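Long-range contacts in tapirin (PDB 6N2C), which binds cellulose, probably as a cell-surface adhesion protein that attaches the bacterium to plant biomass, and carries a zinc ion in its C-terminal domain: residues A[173-178]-A[450-455]; A[193-198]-A[214-219]; A[199-204]-A[223-228]; A[318-323]-A[338-343]; A[359-364]-A[380-385]. All blocks are in the same frame, centred on the assembly; numbering follows the deposited sequence. Where two conformers were deposited one is given.

Four of the five contacts join successive coils of a beta-helix, in which each coil lays short strands parallel on those of the coil before; interaction 1 packs a loop and a helix against its side. It joins the start of the modelled chain to helix 451-457, and the other four fall between its segments in sequence. Interactions 2 and 3 have centres 11 Å apart and interleave along the chain: strands 194-195 and 200-203 follow each other, each pairing with the next coil. Interactions 4 and 5, centres 10 Å apart, share neighbouring strands 338-341 and 359-363 on the face that includes 194-195. Interactions 3 and 5, 42 Å apart between centres, show how the stacking builds a long, rod-like scaffold.

Interaction 1. Residues A[173-178]-A[450-455]; sequences LLAWDS and PAIIEE
Trp176 lays one face of its indole against the first turn of helix 451-457, and here the packing is close. Ile452 CD1 sits over the six-membered ring, 4.0 Å from its centroid and 16° off the normal, a CH-pi contact. With CG1 of Ile452 anti to its backbone N (chi1 -165°), the CG1-CD1 arm comes over the ring while CG2 turns to the carbonyl oxygens of Leu174 and Ala175. Trp176 CZ3 meets Ala451 CB at 3.9 Å, and at the ring edge it meets Glu455 CG at 4.0 Å. A small alanine lets the broad indole come close to the helix backbone, and the methylenes of Glu455 offer an apolar flank while its carboxylate pairs with Lys458. This loop and short helix lie against the side of the beta-helix: Ile452 and Ala175 both touch Leu252, on a strand of the coils. Pro450 precedes the helix at the N-cap position, with which its fixed phi and lack of an N-H are compatible.

The Leu174 side is looser. Leu174 CB lies 4.2 Å from Pro450 CG, and a water bridges the backbones, donating a hydrogen bond to Leu174 O at 2.8 Å and accepting one from Ile452 N at 2.9 Å.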
# COMPACT_ATOMS: atom_id res chain seq x y z
N LEU A 173 8.40 -16.31 -2.08
CA LEU A 173 9.47 -15.29 -2.04
C LEU A 173 9.18 -13.90 -2.66
O LEU A 173 10.07 -13.07 -2.89
CB LEU A 173 10.77 -15.86 -2.62
CG LEU A 173 11.24 -17.13 -1.89
CD1 LEU A 173 12.54 -17.52 -2.60
CD2 LEU A 173 11.48 -16.89 -0.43
N LEU A 174 7.91 -13.68 -2.98
CA LEU A 174 7.52 -12.42 -3.58
C LEU A 174 7.94 -11.31 -2.64
O LEU A 174 7.61 -11.37 -1.45
CB LEU A 174 5.99 -12.40 -3.70
CG LEU A 174 5.40 -11.06 -4.29
CD1 LEU A 174 6.00 -10.72 -5.64
CD2 LEU A 174 3.93 -11.28 -4.36
N ALA A 175 8.68 -10.37 -3.19
CA ALA A 175 9.10 -9.14 -2.46
C ALA A 175 10.01 -9.43 -1.29
O ALA A 175 10.18 -8.62 -0.42
CB ALA A 175 7.94 -8.24 -2.05
N TRP A 176 10.64 -10.61 -1.26
CA TRP A 176 11.61 -10.85 -0.20
C TRP A 176 12.77 -9.90 -0.30
O TRP A 176 13.32 -9.75 -1.36
CB TRP A 176 12.13 -12.29 -0.27
CG TRP A 176 13.11 -12.48 0.91
CD1 TRP A 176 14.46 -12.20 0.93
CD2 TRP A 176 12.75 -12.84 2.20
NE1 TRP A 176 14.94 -12.42 2.20
CE2 TRP A 176 13.90 -12.81 3.00
CE3 TRP A 176 11.52 -13.22 2.80
CZ2 TRP A 176 13.87 -13.09 4.35
CZ3 TRP A 176 11.49 -13.52 4.13
CH2 TRP A 176 12.69 -13.47 4.91
N ASP A 177 13.13 -9.20 0.77
CA ASP A 177 14.23 -8.22 0.68
C ASP A 177 14.96 -8.31 2.05
O ASP A 177 14.46 -7.84 3.06
CB ASP A 177 13.70 -6.78 0.46
CG ASP A 177 14.80 -5.77 0.34
OD1 ASP A 177 16.00 -6.09 0.60
OD2 ASP A 177 14.49 -4.58 0.01
N SER A 178 16.11 -8.96 2.08
CA SER A 178 16.81 -9.12 3.37
C SER A 178 17.25 -7.82 4.00
O SER A 178 17.45 -7.78 5.22
CB SER A 178 18.02 -10.10 3.24
OG SER A 178 17.62 -11.40 2.81
N PRO A 450 3.12 -14.04 1.28
CA PRO A 450 4.55 -13.97 1.08
C PRO A 450 5.28 -14.08 2.42
O PRO A 450 4.86 -13.56 3.43
CB PRO A 450 4.75 -12.59 0.47
CG PRO A 450 3.50 -12.37 -0.31
CD PRO A 450 2.49 -12.84 0.73
N ALA A 451 6.42 -14.77 2.36
CA ALA A 451 7.24 -15.01 3.53
C ALA A 451 7.69 -13.73 4.16
O ALA A 451 7.65 -13.63 5.37
CB ALA A 451 8.46 -15.85 3.18
N ILE A 452 8.00 -12.75 3.35
CA ILE A 452 8.41 -11.45 3.88
C ILE A 452 7.34 -10.84 4.77
O ILE A 452 7.65 -10.24 5.82
CB ILE A 452 8.92 -10.49 2.79
CG1 ILE A 452 9.67 -9.31 3.32
CG2 ILE A 452 7.74 -9.97 1.96
CD1 ILE A 452 10.90 -9.61 4.11
N ILE A 453 6.05 -10.98 4.40
CA ILE A 453 4.98 -10.45 5.22
C ILE A 453 4.80 -11.22 6.50
O ILE A 453 4.59 -10.63 7.58
CB ILE A 453 3.61 -10.44 4.42
CG1 ILE A 453 3.74 -9.58 3.16
CG2 ILE A 453 2.44 -10.09 5.35
CD1 ILE A 453 3.94 -8.09 3.36
N GLU A 454 4.92 -12.56 6.44
CA GLU A 454 4.90 -13.39 7.61
C GLU A 454 5.93 -12.92 8.61
O GLU A 454 5.59 -12.77 9.83
CB GLU A 454 5.13 -14.85 7.28
CG GLU A 454 3.98 -15.48 6.58
CD GLU A 454 4.27 -16.93 6.11
OE1 GLU A 454 5.36 -17.51 6.46
OE2 GLU A 454 3.44 -17.41 5.27
N GLU A 455 7.12 -12.65 8.11
CA GLU A 455 8.24 -12.27 9.03
C GLU A 455 8.02 -10.88 9.60
O GLU A 455 8.22 -10.65 10.80
CB GLU A 455 9.59 -12.37 8.35
CG GLU A 455 9.93 -13.76 7.85
CD GLU A 455 10.01 -14.76 9.05
OE1 GLU A 455 9.32 -15.82 9.02
OE2 GLU A 455 10.61 -14.34 10.05
O HOH W 1 8.57 -13.13 0.52

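Interaction 2. Residues A[193-198]-A[214-219]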
# COMPACT_ATOMS: atom_id res chain seq x y z
N LYS A 193 4.58 7.37 15.68
CA LYS A 193 4.09 7.89 14.42
C LYS A 193 5.13 8.58 13.58
O LYS A 193 6.16 9.00 14.11
CB LYS A 193 3.03 8.96 14.67
CG LYS A 193 1.71 8.37 15.18
CD LYS A 193 0.84 9.48 15.77
CE LYS A 193 -0.22 8.94 16.77
NZ LYS A 193 -0.96 7.75 16.28
N ILE A 194 4.86 8.72 12.29
CA ILE A 194 5.59 9.61 11.44
C ILE A 194 4.62 10.63 10.87
O ILE A 194 3.73 10.27 10.16
CB ILE A 194 6.37 8.98 10.32
CG1 ILE A 194 7.39 7.99 10.90
CG2 ILE A 194 7.15 10.03 9.57
CD1 ILE A 194 8.18 7.26 9.79
N ILE A 195 4.78 11.87 11.31
CA ILE A 195 3.90 12.96 10.93
C ILE A 195 4.57 13.94 10.06
O ILE A 195 5.37 14.75 10.55
CB ILE A 195 3.21 13.63 12.14
CG1 ILE A 195 2.66 12.55 13.09
CG2 ILE A 195 2.11 14.57 11.64
CD1 ILE A 195 2.38 13.02 14.46
N PHE A 196 4.25 13.90 8.76
CA PHE A 196 4.87 14.76 7.80
C PHE A 196 4.13 16.14 7.83
O PHE A 196 3.43 16.44 8.75
CB PHE A 196 4.91 14.14 6.43
CG PHE A 196 5.90 12.99 6.30
CD1 PHE A 196 7.28 13.23 6.36
CD2 PHE A 196 5.50 11.71 6.06
CE1 PHE A 196 8.21 12.23 6.20
CE2 PHE A 196 6.47 10.69 5.92
CZ PHE A 196 7.80 10.95 6.02
N ASN A 197 4.50 17.00 6.94
CA ASN A 197 3.93 18.35 6.86
C ASN A 197 3.85 18.63 5.41
O ASN A 197 4.29 17.82 4.57
CB ASN A 197 4.79 19.33 7.60
CG ASN A 197 3.96 20.40 8.29
OD1 ASN A 197 3.02 20.91 7.67
ND2 ASN A 197 4.28 20.74 9.58
N ASN A 198 3.32 19.80 5.06
CA ASN A 198 3.06 20.06 3.66
C ASN A 198 4.35 20.20 2.85
O ASN A 198 5.35 20.74 3.33
CB ASN A 198 2.25 21.37 3.46
CG ASN A 198 0.99 21.42 4.28
OD1 ASN A 198 0.99 21.95 5.37
ND2 ASN A 198 -0.12 20.83 3.75
N THR A 214 1.46 9.83 8.39
CA THR A 214 0.51 10.78 7.83
C THR A 214 1.18 11.80 6.91
O THR A 214 2.10 12.54 7.33
CB THR A 214 -0.21 11.54 8.98
OG1 THR A 214 -0.90 10.59 9.82
CG2 THR A 214 -1.25 12.46 8.39
N LEU A 215 0.73 11.87 5.66
CA LEU A 215 1.08 12.90 4.76
C LEU A 215 0.04 14.06 4.82
O LEU A 215 -1.14 13.86 5.19
CB LEU A 215 1.10 12.42 3.32
CG LEU A 215 2.18 11.40 3.01
CD1 LEU A 215 2.00 11.01 1.56
CD2 LEU A 215 3.55 12.03 3.12
N ARG A 216 0.54 15.23 4.49
CA ARG A 216 -0.31 16.45 4.31
C ARG A 216 -0.38 16.74 2.86
O ARG A 216 0.42 16.25 2.09
CB ARG A 216 0.21 17.66 5.13
CG ARG A 216 0.42 17.33 6.60
CD ARG A 216 -0.87 16.84 7.29
NE ARG A 216 -0.73 16.77 8.75
CZ ARG A 216 -1.65 16.25 9.55
NH1 ARG A 216 -2.80 15.76 9.03
NH2 ARG A 216 -1.41 16.21 10.86
N SER A 217 -1.31 17.58 2.46
CA SER A 217 -1.47 17.92 1.08
C SER A 217 -0.25 18.66 0.50
O SER A 217 0.45 19.46 1.20
CB SER A 217 -2.73 18.80 0.87
OG SER A 217 -2.42 20.12 1.32
N ASP A 218 0.04 18.35 -0.75
CA ASP A 218 1.07 19.00 -1.51
C ASP A 218 0.44 20.06 -2.42
O ASP A 218 -0.27 19.79 -3.35
CB ASP A 218 1.85 18.01 -2.32
CG ASP A 218 2.80 17.14 -1.46
OD1 ASP A 218 3.16 17.52 -0.29
OD2 ASP A 218 3.12 16.05 -1.97
N ASN A 219 0.68 21.29 -2.07
CA ASN A 219 0.09 22.44 -2.75
C ASN A 219 1.16 23.26 -3.44
O ASN A 219 0.83 24.14 -4.20
CB ASN A 219 -0.72 23.33 -1.73
CG ASN A 219 0.01 23.55 -0.39
OD1 ASN A 219 1.11 24.12 -0.38
ND2 ASN A 219 -0.58 23.06 0.74
O HOH W 2 0.73 9.86 11.88
O HOH W 3 1.53 18.04 9.97
O HOH W 4 3.26 15.53 3.76
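Ile195 and Thr214 form a parallel beta bridge held by two backbone hydrogen bonds: Thr214 N gives to Ile194 O and Phe196 N to Thr214 O, each at 2.9 Å. Beyond this short strand pair the chains keep the same heading, but side chains and water take over the bonding. Asn198 ND2 donates to Ser217 O at 3.0 Å, nearly straight at 167°, with the oxygen in the plane of the amide and the nitrogen on a carbonyl lone pair. With an alanine here, Ser217 O would probably lose its side-chain donor and a gap would open against Arg216 CB. This is the stacking of successive beta-helix coils, here where strand 194-195 gives way to a turn. One water links Phe196 O to Arg216 NE at the edge of the guanidinium; another accepts from Arg216 N at 2.8 Å and lies close to Asn197 O. Apolar contact falls to Phe196 and Leu215, which run side by side into the buried interior; Phe196 CD2 and Leu215 CD2 are 3.5 Å apart. Arg216, an exposed residue, bends at chi2 (-58°), bringing its terminal NH2 alongside Ile195 CG2 at 4.0 Å, while its CG methylene packs on Asn197 CA.

Interaction 3. Residues A[199-204]-A[223-228]; sequences NITVTT and GDYTIK
The Tyr225 side chain crosses those of Thr201 and Thr203 at about a right angle. From CB, the ring starts off between the backbone N and the carbonyl carbon (chi1 53°), a turn that brings the ring edge to strand 200-203. CD1 passes Thr201 CG2 at 4.1 Å; CE1 comes edge-on to Val202 O at 3.4 Å. At the tip, OH and Thr203 OG1 share a hydrogen bond that either could donate, with OG1 lying in the ring plane; its length, 2.5 Å, is too short to carry weight. Lys228 CB covers one ring face. Thr201 gives its CG2 methyl to the ring and Thr203 its hydroxyl to the phenol. Along the backbones, Val202 N gives to Thr226 O, and Lys228 N to Val202 O, in parallel register; Val202 and Ile227 point inward together, their branched chains filling the core. Strand 200-203 thus lies between strand 227-229 and strand 548-552, the latter carrying the zinc ligand Glu551, whose side chain is about 4 Å from that of Thr203.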
# COMPACT_ATOMS: atom_id res chain seq x y z
N ASN A 199 4.28 19.76 1.60
CA ASN A 199 5.38 19.88 0.63
C ASN A 199 6.73 19.29 1.10
O ASN A 199 7.76 19.96 1.04
CB ASN A 199 5.51 21.33 0.23
CG ASN A 199 4.17 21.86 -0.22
OD1 ASN A 199 3.55 21.25 -1.10
ND2 ASN A 199 3.72 22.93 0.38
N ILE A 200 6.67 18.08 1.67
CA ILE A 200 7.89 17.34 2.02
C ILE A 200 8.13 16.38 0.90
O ILE A 200 7.19 15.72 0.45
CB ILE A 200 7.82 16.72 3.46
CG1 ILE A 200 7.68 17.93 4.46
CG2 ILE A 200 9.07 15.85 3.74
CD1 ILE A 200 7.75 17.67 5.95
N THR A 201 9.38 16.27 0.43
CA THR A 201 9.81 15.27 -0.53
C THR A 201 10.81 14.37 0.16
O THR A 201 11.78 14.88 0.71
CB THR A 201 10.44 15.92 -1.74
OG1 THR A 201 9.49 16.81 -2.39
CG2 THR A 201 10.86 14.94 -2.73
N VAL A 202 10.53 13.09 0.19
CA VAL A 202 11.38 12.08 0.87
C VAL A 202 11.93 11.16 -0.22
O VAL A 202 11.17 10.55 -0.94
CB VAL A 202 10.58 11.26 1.87
CG1 VAL A 202 11.42 10.14 2.50
CG2 VAL A 202 9.97 12.13 2.95
N THR A 203 13.28 10.95 -0.23
CA THR A 203 13.95 9.94 -1.02
C THR A 203 14.63 9.03 -0.00
O THR A 203 15.43 9.51 0.78
CB THR A 203 14.95 10.55 -1.99
OG1 THR A 203 14.33 11.58 -2.80
CG2 THR A 203 15.53 9.48 -2.93
N THR A 204 14.24 7.76 0.00
CA THR A 204 14.76 6.83 1.00
C THR A 204 14.96 5.47 0.48
O THR A 204 14.54 5.12 -0.65
CB THR A 204 13.90 6.86 2.26
OG1 THR A 204 14.62 6.20 3.35
CG2 THR A 204 12.61 6.05 2.02
N GLY A 223 9.26 18.62 -6.24
CA GLY A 223 9.51 17.20 -6.64
C GLY A 223 8.51 16.52 -7.59
O GLY A 223 7.29 16.82 -7.60
N ASP A 224 9.03 15.63 -8.43
CA ASP A 224 8.29 14.56 -9.07
C ASP A 224 7.44 13.71 -8.04
O ASP A 224 6.34 13.27 -8.33
CB ASP A 224 9.32 13.64 -9.79
CG ASP A 224 8.71 12.38 -10.41
OD1 ASP A 224 7.64 11.84 -9.98
OD2 ASP A 224 9.35 11.89 -11.37
N TYR A 225 7.96 13.47 -6.84
CA TYR A 225 7.28 12.53 -5.95
C TYR A 225 7.32 13.15 -4.62
O TYR A 225 8.13 14.05 -4.34
CB TYR A 225 7.91 11.13 -5.98
CG TYR A 225 9.39 11.17 -5.73
CD1 TYR A 225 9.88 11.31 -4.47
CD2 TYR A 225 10.27 10.95 -6.78
CE1 TYR A 225 11.25 11.33 -4.22
CE2 TYR A 225 11.64 10.97 -6.59
CZ TYR A 225 12.14 11.13 -5.32
OH TYR A 225 13.51 11.19 -5.12
N THR A 226 6.39 12.73 -3.79
CA THR A 226 6.38 12.99 -2.39
C THR A 226 7.32 12.02 -1.65
O THR A 226 8.07 12.43 -0.73
CB THR A 226 4.98 12.86 -1.85
OG1 THR A 226 4.12 13.70 -2.68
CG2 THR A 226 4.92 13.31 -0.46
N ILE A 227 7.11 10.73 -1.87
CA ILE A 227 8.01 9.72 -1.23
C ILE A 227 8.42 8.76 -2.33
O ILE A 227 7.58 8.23 -3.06
CB ILE A 227 7.29 8.91 -0.15
CG1 ILE A 227 6.85 9.81 0.98
CG2 ILE A 227 8.20 7.81 0.37
CD1 ILE A 227 6.09 8.99 2.06
N LYS A 228 9.73 8.48 -2.39
CA LYS A 228 10.27 7.42 -3.17
C LYS A 228 11.04 6.49 -2.17
O LYS A 228 11.87 6.99 -1.44
CB LYS A 228 11.18 7.93 -4.25
CG LYS A 228 11.73 6.77 -5.07
CD LYS A 228 12.71 7.29 -6.12
CE LYS A 228 13.34 6.16 -6.93
NZ LYS A 228 12.30 5.36 -7.68

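Interaction 4. Residues A[318-323]-A[338-343]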
# COMPACT_ATOMS: atom_id res chain seq x y z
N LYS A 318 -13.24 -8.02 0.52
CA LYS A 318 -14.32 -7.18 -0.09
C LYS A 318 -13.71 -6.19 -1.09
O LYS A 318 -12.67 -5.55 -0.82
CB LYS A 318 -15.16 -6.43 0.94
CG LYS A 318 -16.37 -5.73 0.32
CD LYS A 318 -17.41 -6.72 -0.23
CE LYS A 318 -18.41 -6.10 -1.18
NZ LYS A 318 -19.37 -5.23 -0.37
N LEU A 319 -14.30 -6.12 -2.29
CA LEU A 319 -13.95 -5.16 -3.30
C LEU A 319 -15.30 -4.41 -3.62
O LEU A 319 -16.25 -5.04 -4.04
CB LEU A 319 -13.46 -5.89 -4.55
CG LEU A 319 -13.26 -5.05 -5.80
CD1 LEU A 319 -12.37 -3.82 -5.59
CD2 LEU A 319 -12.77 -5.90 -6.91
N ASN A 320 -15.33 -3.13 -3.37
CA ASN A 320 -16.47 -2.23 -3.70
C ASN A 320 -16.04 -1.34 -4.81
O ASN A 320 -15.10 -0.54 -4.64
CB ASN A 320 -16.85 -1.40 -2.47
CG ASN A 320 -17.45 -2.21 -1.41
OD1 ASN A 320 -18.38 -2.98 -1.71
ND2 ASN A 320 -16.93 -2.13 -0.16
N ILE A 321 -16.63 -1.48 -5.98
CA ILE A 321 -16.39 -0.54 -7.09
C ILE A 321 -17.73 0.23 -7.35
O ILE A 321 -18.65 -0.35 -7.93
CB ILE A 321 -15.91 -1.22 -8.36
CG1 ILE A 321 -14.77 -2.21 -8.08
CG2 ILE A 321 -15.53 -0.17 -9.39
CD1 ILE A 321 -14.41 -3.07 -9.27
N TRP A 322 -17.82 1.47 -6.88
CA TRP A 322 -19.05 2.29 -7.00
C TRP A 322 -18.82 3.55 -7.84
O TRP A 322 -19.73 4.35 -8.02
CB TRP A 322 -19.62 2.63 -5.61
CG TRP A 322 -19.94 1.49 -4.69
CD1 TRP A 322 -19.58 0.18 -4.80
CD2 TRP A 322 -20.62 1.60 -3.47
NE1 TRP A 322 -20.05 -0.52 -3.74
CE2 TRP A 322 -20.69 0.35 -2.92
CE3 TRP A 322 -21.22 2.67 -2.81
CZ2 TRP A 322 -21.30 0.12 -1.67
CZ3 TRP A 322 -21.80 2.45 -1.61
CH2 TRP A 322 -21.85 1.19 -1.05
N THR A 323 -17.62 3.67 -8.45
CA THR A 323 -17.27 4.70 -9.33
C THR A 323 -16.18 4.23 -10.28
O THR A 323 -15.78 3.04 -10.18
CB THR A 323 -16.88 5.96 -8.51
OG1 THR A 323 -16.90 7.08 -9.42
CG2 THR A 323 -15.45 5.78 -7.85
N ASP A 338 -15.86 -11.02 -1.65
CA ASP A 338 -17.05 -10.57 -2.34
C ASP A 338 -16.73 -9.32 -3.12
O ASP A 338 -15.90 -8.47 -2.71
CB ASP A 338 -18.17 -10.26 -1.29
CG ASP A 338 -18.62 -11.47 -0.51
OD1 ASP A 338 -18.51 -12.63 -0.97
OD2 ASP A 338 -19.19 -11.23 0.56
N ILE A 339 -17.44 -9.19 -4.24
CA ILE A 339 -17.26 -8.10 -5.13
C ILE A 339 -18.63 -7.43 -5.31
O ILE A 339 -19.62 -8.15 -5.56
CB ILE A 339 -16.83 -8.59 -6.45
CG1 ILE A 339 -15.48 -9.31 -6.40
CG2 ILE A 339 -16.67 -7.43 -7.41
CD1 ILE A 339 -14.91 -9.73 -7.78
N GLU A 340 -18.70 -6.10 -5.15
CA GLU A 340 -19.98 -5.41 -5.31
C GLU A 340 -19.73 -4.20 -6.21
O GLU A 340 -18.86 -3.35 -5.90
CB GLU A 340 -20.55 -5.05 -3.94
CG GLU A 340 -21.83 -4.23 -4.02
CD GLU A 340 -22.33 -3.84 -2.63
OE1 GLU A 340 -21.80 -4.32 -1.59
OE2 GLU A 340 -23.30 -3.11 -2.58
N ILE A 341 -20.43 -4.13 -7.36
CA ILE A 341 -20.28 -3.04 -8.28
C ILE A 341 -21.66 -2.36 -8.32
O ILE A 341 -22.65 -3.03 -8.59
CB ILE A 341 -19.91 -3.56 -9.68
CG1 ILE A 341 -18.67 -4.49 -9.57
CG2 ILE A 341 -19.70 -2.47 -10.68
CD1 ILE A 341 -18.23 -5.08 -10.85
N ARG A 342 -21.70 -1.08 -7.95
CA ARG A 342 -22.96 -0.35 -7.99
C ARG A 342 -22.71 1.07 -8.42
O ARG A 342 -21.60 1.45 -8.82
CB ARG A 342 -23.63 -0.45 -6.65
CG ARG A 342 -23.00 0.28 -5.54
CD ARG A 342 -23.97 0.38 -4.34
NE ARG A 342 -24.43 -0.91 -3.88
CZ ARG A 342 -25.72 -1.36 -3.85
NH1 ARG A 342 -25.93 -2.60 -3.43
NH2 ARG A 342 -26.80 -0.65 -4.23
N ASN A 343 -23.79 1.84 -8.53
CA ASN A 343 -23.67 3.24 -9.06
C ASN A 343 -22.89 3.25 -10.35
O ASN A 343 -23.21 2.55 -11.27
CB ASN A 343 -23.11 4.14 -7.94
CG ASN A 343 -23.97 4.11 -6.69
OD1 ASN A 343 -25.16 3.83 -6.79
ND2 ASN A 343 -23.40 4.37 -5.53
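Lys318 to Ile321 and Asp338 to Ile341 run parallel, their strand axes approaching to 4.8 Å and 9° from alignment. Backbone bonds alternate across them: Leu319 N to Asp338 O, Glu340 N to Leu319 O and Ile321 N to Glu340 O, followed by a longer bond from Arg342 N to Ile321 O at 3.1 Å. Leu319, Ile321, Ile339 and Ile341 share one face and pack like on like, as suits the apolar interior. The other face carries a charge network. Lys318, bent at chi2 and chi4, swings NZ across to Glu340 OE1 at 2.9 Å while also giving to Asn320 OD1 at 2.8 Å. The second oxygen, Glu340 OE2, is gripped side-on by Arg342 through NE and NH1, so the carboxylate is likely to stay ionised. The extended glutamate chain brings the forked carboxylate between both cations, one oxygen to each. Arg342 CG stands over the five-membered ring of Trp322, 3.3 Å from its centroid and 4° off the normal, a CH-pi contact between aliphatic stem and flat indole. Asn320 ND2 turns instead to Asp299. The pair lies between strands 297-300 and 359-363 on this side of the beta-helix.

Interaction 5. Residues A[359-364]-A[380-385]; sequences NLDIIG and NLKIDG
Asn359 and Asn380 hold nearly the same first torsions (chi1 -61° and -67°), each CG beside its own backbone N, which sets their amides side by side and 9° from coplanar. Asn380 ND2 donates to Asn359 OD1 at 3.2 Å, while Asn380 OD1 accepts from Thr399 N in the next coil. With an alanine in place of Asn359, Asn380 ND2 would probably lose this acceptor and its amide be freer to turn. On the same face Lys382 is extended as far as CE and bends at its end; its CD methylene meets Asp361 OD2 at 3.5 Å, and CE packs 4.1 Å from Ile363 CD1. Facing inward, Leu360 CD2 meets Leu381 CD1 at 3.9 Å, and Ile362 CD1 reaches both Leu381 and Ile383; branched aliphatics suit this buried face. Five residue pairs bridge in parallel, and Gly364 N closes the row on Asp384 O. Gly364 and Gly385 take positive phi values that a side chain would strain. Like residues stacked in register, asparagine on asparagine and leucine on leucine, are characteristic of the parallel beta-helix.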
# COMPACT_ATOMS: atom_id res chain seq x y z
N ASN A 359 -19.40 -13.98 -3.27
CA ASN A 359 -20.55 -13.26 -3.81
C ASN A 359 -20.13 -12.26 -4.83
O ASN A 359 -19.14 -11.56 -4.67
CB ASN A 359 -21.36 -12.61 -2.70
CG ASN A 359 -21.89 -13.65 -1.73
OD1 ASN A 359 -22.33 -14.74 -2.15
ND2 ASN A 359 -21.78 -13.38 -0.46
N LEU A 360 -20.86 -12.20 -5.95
CA LEU A 360 -20.58 -11.20 -6.97
C LEU A 360 -21.90 -10.45 -7.20
O LEU A 360 -22.92 -11.07 -7.61
CB LEU A 360 -20.09 -11.86 -8.27
CG LEU A 360 -19.99 -10.90 -9.46
CD1 LEU A 360 -19.08 -9.69 -9.23
CD2 LEU A 360 -19.58 -11.56 -10.73
N ASP A 361 -21.93 -9.16 -6.92
CA ASP A 361 -23.19 -8.39 -7.03
C ASP A 361 -22.97 -7.27 -8.00
O ASP A 361 -21.96 -6.58 -7.88
CB ASP A 361 -23.55 -7.76 -5.68
CG ASP A 361 -24.06 -8.74 -4.63
OD1 ASP A 361 -23.54 -9.86 -4.53
OD2 ASP A 361 -25.02 -8.34 -3.87
N ILE A 362 -23.89 -7.07 -8.97
CA ILE A 362 -23.78 -6.00 -9.96
C ILE A 362 -25.15 -5.32 -9.96
O ILE A 362 -26.19 -6.02 -10.19
CB ILE A 362 -23.49 -6.54 -11.33
CG1 ILE A 362 -22.31 -7.59 -11.30
CG2 ILE A 362 -23.05 -5.49 -12.30
CD1 ILE A 362 -22.49 -8.74 -12.22
N ILE A 363 -25.19 -4.02 -9.63
CA ILE A 363 -26.44 -3.38 -9.15
C ILE A 363 -26.65 -2.11 -9.91
O ILE A 363 -25.83 -1.16 -9.81
CB ILE A 363 -26.47 -3.08 -7.64
CG1 ILE A 363 -26.12 -4.29 -6.76
CG2 ILE A 363 -27.84 -2.54 -7.22
CD1 ILE A 363 -26.98 -5.52 -6.90
N GLY A 364 -27.72 -2.06 -10.73
CA GLY A 364 -28.05 -0.88 -11.48
C GLY A 364 -27.52 -0.75 -12.87
O GLY A 364 -26.56 -1.36 -13.29
N ASN A 380 -22.34 -17.03 -5.49
CA ASN A 380 -23.61 -16.44 -5.75
C ASN A 380 -23.43 -15.24 -6.65
O ASN A 380 -22.48 -14.46 -6.47
CB ASN A 380 -24.31 -16.04 -4.46
CG ASN A 380 -24.69 -17.23 -3.61
OD1 ASN A 380 -25.23 -18.24 -4.09
ND2 ASN A 380 -24.46 -17.10 -2.29
N LEU A 381 -24.35 -15.09 -7.61
CA LEU A 381 -24.41 -13.97 -8.54
C LEU A 381 -25.71 -13.23 -8.33
O LEU A 381 -26.77 -13.87 -8.42
CB LEU A 381 -24.39 -14.45 -9.94
CG LEU A 381 -24.49 -13.41 -11.09
CD1 LEU A 381 -23.35 -12.46 -10.99
CD2 LEU A 381 -24.46 -14.03 -12.44
N LYS A 382 -25.65 -11.92 -8.05
CA LYS A 382 -26.84 -11.06 -7.95
C LYS A 382 -26.75 -9.98 -8.99
O LYS A 382 -25.74 -9.29 -9.07
CB LYS A 382 -27.00 -10.41 -6.57
CG LYS A 382 -28.21 -9.51 -6.44
CD LYS A 382 -28.31 -9.01 -5.01
CE LYS A 382 -29.47 -8.07 -4.78
NZ LYS A 382 -30.87 -8.65 -5.00
N ILE A 383 -27.75 -9.89 -9.87
CA ILE A 383 -27.89 -8.85 -10.89
C ILE A 383 -29.25 -8.15 -10.59
O ILE A 383 -30.28 -8.83 -10.45
CB ILE A 383 -27.88 -9.46 -12.28
CG1 ILE A 383 -26.48 -9.96 -12.62
CG2 ILE A 383 -28.29 -8.42 -13.31
CD1 ILE A 383 -26.43 -10.74 -13.87
N ASP A 384 -29.19 -6.83 -10.33
CA ASP A 384 -30.36 -6.02 -10.11
C ASP A 384 -30.31 -4.90 -11.13
O ASP A 384 -29.39 -4.03 -11.12
CB ASP A 384 -30.41 -5.56 -8.65
CG ASP A 384 -31.54 -4.59 -8.38
OD1 ASP A 384 -32.41 -4.49 -9.21
OD2 ASP A 384 -31.48 -3.97 -7.31
N GLY A 385 -31.25 -4.90 -12.04
CA GLY A 385 -31.29 -3.91 -13.10
C GLY A 385 -30.63 -4.25 -14.39
O GLY A 385 -30.11 -5.36 -14.54
O HOH W 5 -24.24 -12.40 -4.73